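Local structure of 3-keto-5-aminohexanoate cleavage enzyme (Ralstonia eutropha, 3C6C) at residues R132-H135 against L136-L140. The protein probably is a metal-dependent beta-keto acid cleavage enzyme, possibly acting on 3-keto-5-aminohexanoate, with zinc the likely natural metal and nickel bound in this crystal. Numbering follows the deposited sequence.
Sequences RVKH and LEDCL. With EDO (1,2-ethanediol), chain E.
V133 O receives E137 N at 3.0 Å and K134 O receives D138 N at 3.1 Å, the i to i+4 bonds that open the short helix 134-139. H135 O continues the pattern with C139 N, and V133 O takes a second, weak bond from L136 N. L140 closes the run: its N still reaches L136 O, but its phi is positive (47°) and the chain leaves the helix there. On the more exposed flank, K134 NZ forms a salt bridge with D138 OD2 at 2.9 Å, meeting the syn lone pair; bends at chi2 and chi4 bring the lysine tip round to the carboxylate, K134 CE lying 3.4 Å from D138 OD1. The extended E137 side chain crosses V133 at a slant, OE2 3.7 Å from V133 CG2, while that oxygen is gripped by R175 in a salt bridge. The buried flank carries H135, whose CG sits between its own N and carbonyl carbon (chi1 67°). This turns the ring beside L136, and L136 CD2 lies over one face, 3.9 Å from the centroid, as a CH-pi contact. H135 NE2 bonds T103 O, tying the helix to the end of barrel strand 99-103; the H135 side chain is about 10 Å from the nickel ion. L136 also packs on L102 of that strand and F176 of helix 166-179, whereas C139 and the H135 ring meet F84 of helix 81-92, wedging this short helix between two longer TIM-barrel helices.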
ATOM      1  N   ARG A 132      -2.994 -39.706  -5.221  1.00 25.78           N
ATOM      2  CA  ARG A 132      -3.338 -38.336  -5.646  1.00 26.51           C
ATOM      3  C   ARG A 132      -2.838 -38.047  -7.055  1.00 26.76           C
ATOM      4  O   ARG A 132      -3.443 -37.271  -7.802  1.00 27.26           O
ATOM      5  CB  ARG A 132      -2.761 -37.292  -4.697  1.00 26.11           C
ATOM      6  CG  ARG A 132      -3.506 -37.158  -3.403  1.00 31.20           C
ATOM      7  CD  ARG A 132      -2.955 -35.974  -2.675  1.00 40.80           C
ATOM      8  NE  ARG A 132      -3.253 -35.945  -1.249  1.00 44.32           N
ATOM      9  CZ  ARG A 132      -3.076 -34.856  -0.510  1.00 48.27           C
ATOM     10  NH1 ARG A 132      -2.609 -33.757  -1.109  1.00 36.24           N
ATOM     11  NH2 ARG A 132      -3.356 -34.856   0.795  1.00 49.50           N
ATOM     12  N   VAL A 133      -1.741 -38.683  -7.432  1.00 24.53           N
ATOM     13  CA  VAL A 133      -1.059 -38.287  -8.675  1.00 24.29           C
ATOM     14  C   VAL A 133      -1.334 -39.275  -9.808  1.00 24.47           C
ATOM     15  O   VAL A 133      -0.812 -39.141 -10.922  1.00 23.61           O
ATOM     16  CB  VAL A 133       0.479 -38.067  -8.487  1.00 25.29           C
ATOM     17  CG1 VAL A 133       0.784 -36.954  -7.418  1.00 23.69           C
ATOM     18  CG2 VAL A 133       1.191 -39.378  -8.181  1.00 23.23           C
ATOM     19  N   LYS A 134      -2.168 -40.268  -9.518  1.00 24.13           N
ATOM     20  CA  LYS A 134      -2.434 -41.346 -10.503  1.00 23.56           C
ATOM     21  C   LYS A 134      -2.910 -40.786 -11.870  1.00 23.00           C
ATOM     22  O   LYS A 134      -2.420 -41.150 -12.932  1.00 21.74           O
ATOM     23  CB  LYS A 134      -3.436 -42.365  -9.926  1.00 25.59           C
ATOM     24  CG  LYS A 134      -3.932 -43.378 -10.902  1.00 33.47           C
ATOM     25  CD  LYS A 134      -2.783 -44.102 -11.599  1.00 41.03           C
ATOM     26  CE  LYS A 134      -3.293 -45.289 -12.468  1.00 43.57           C
ATOM     27  NZ  LYS A 134      -4.717 -45.133 -12.945  1.00 41.38           N
ATOM     28  N   HIS A 135      -3.854 -39.861 -11.818  1.00 20.24           N
ATOM     29  CA  HIS A 135      -4.399 -39.267 -13.052  1.00 19.11           C
ATOM     30  C   HIS A 135      -3.351 -38.482 -13.822  1.00 20.56           C
ATOM     31  O   HIS A 135      -3.372 -38.415 -15.049  1.00 20.09           O
ATOM     32  CB  HIS A 135      -5.657 -38.435 -12.786  1.00 19.80           C
ATOM     33  CG  HIS A 135      -5.418 -37.196 -11.990  1.00 20.87           C
ATOM     34  ND1 HIS A 135      -4.931 -37.214 -10.697  1.00 20.19           N
ATOM     35  CD2 HIS A 135      -5.614 -35.890 -12.302  1.00 20.62           C
ATOM     36  CE1 HIS A 135      -4.838 -35.974 -10.256  1.00 22.78           C
ATOM     37  NE2 HIS A 135      -5.247 -35.154 -11.207  1.00 19.70           N
ATOM     38  N   LEU A 136      -2.403 -37.930 -13.088  1.00 17.71           N
ATOM     39  CA  LEU A 136      -1.354 -37.126 -13.704  1.00 18.99           C
ATOM     40  C   LEU A 136      -0.389 -38.040 -14.476  1.00 19.36           C
ATOM     41  O   LEU A 136       0.071 -37.715 -15.558  1.00 20.60           O
ATOM     42  CB  LEU A 136      -0.595 -36.300 -12.665  1.00 19.51           C
ATOM     43  CG  LEU A 136      -1.378 -35.240 -11.893  1.00 20.15           C
ATOM     44  CD1 LEU A 136      -0.363 -34.446 -11.043  1.00 16.63           C
ATOM     45  CD2 LEU A 136      -2.166 -34.353 -12.865  1.00 19.70           C
ATOM     46  N   GLU A 137      -0.147 -39.197 -13.880  1.00 19.85           N
ATOM     47  CA  GLU A 137       0.727 -40.224 -14.463  1.00 19.53           C
ATOM     48  C   GLU A 137       0.121 -40.681 -15.779  1.00 21.82           C
ATOM     49  O   GLU A 137       0.816 -40.881 -16.760  1.00 20.76           O
ATOM     50  CB  GLU A 137       0.891 -41.391 -13.509  1.00 21.13           C
ATOM     51  CG  GLU A 137       1.639 -41.043 -12.238  1.00 23.75           C
ATOM     52  CD  GLU A 137       1.681 -42.179 -11.216  1.00 28.90           C
ATOM     53  OE1 GLU A 137       0.907 -43.137 -11.334  1.00 31.04           O
ATOM     54  OE2 GLU A 137       2.484 -42.082 -10.278  1.00 30.69           O
ATOM     55  N   ASP A 138      -1.197 -40.803 -15.793  1.00 21.01           N
ATOM     56  CA  ASP A 138      -1.909 -41.370 -16.952  1.00 20.10           C
ATOM     57  C   ASP A 138      -2.040 -40.332 -18.067  1.00 21.84           C
ATOM     58  O   ASP A 138      -1.972 -40.659 -19.255  1.00 19.24           O
ATOM     59  CB  ASP A 138      -3.342 -41.812 -16.600  1.00 22.45           C
ATOM     60  CG  ASP A 138      -3.423 -43.024 -15.664  1.00 31.38           C
ATOM     61  OD1 ASP A 138      -2.409 -43.746 -15.416  1.00 30.74           O
ATOM     62  OD2 ASP A 138      -4.559 -43.254 -15.174  1.00 41.24           O
ATOM     63  N   CYS A 139      -2.267 -39.077 -17.674  1.00 16.55           N
ATOM     64  CA  CYS A 139      -2.656 -38.033 -18.627  1.00 17.85           C
ATOM     65  C   CYS A 139      -1.518 -37.126 -19.071  1.00 18.93           C
ATOM     66  O   CYS A 139      -1.565 -36.559 -20.155  1.00 19.65           O
ATOM     67  CB  CYS A 139      -3.770 -37.160 -18.047  1.00 18.50           C
ATOM     68  SG  CYS A 139      -5.338 -38.005 -17.741  1.00 20.58           S
ATOM     69  N   LEU A 140      -0.523 -36.974 -18.200  1.00 18.46           N
ATOM     70  CA  LEU A 140       0.652 -36.144 -18.475  1.00 18.69           C
ATOM     71  C   LEU A 140       0.307 -34.758 -19.055  1.00 19.74           C
ATOM     72  O   LEU A 140       0.781 -34.384 -20.124  1.00 18.50           O
ATOM     73  CB  LEU A 140       1.623 -36.887 -19.394  1.00 18.97           C
ATOM     74  CG  LEU A 140       2.276 -38.132 -18.762  1.00 20.79           C
ATOM     75  CD1 LEU A 140       3.157 -38.841 -19.776  1.00 24.93           C
ATOM     76  CD2 LEU A 140       3.068 -37.745 -17.488  1.00 20.89           C
TER
HETATM   77  C1  EDO E 301       4.007 -32.583 -19.903  1.00 37.36           C
HETATM   78  O1  EDO E 301       3.773 -33.007 -21.247  1.00 48.79           O
HETATM   79  C2  EDO E 301       4.115 -33.774 -18.966  1.00 43.67           C
HETATM   80  O2  EDO E 301       5.198 -34.618 -19.369  1.00 44.93           O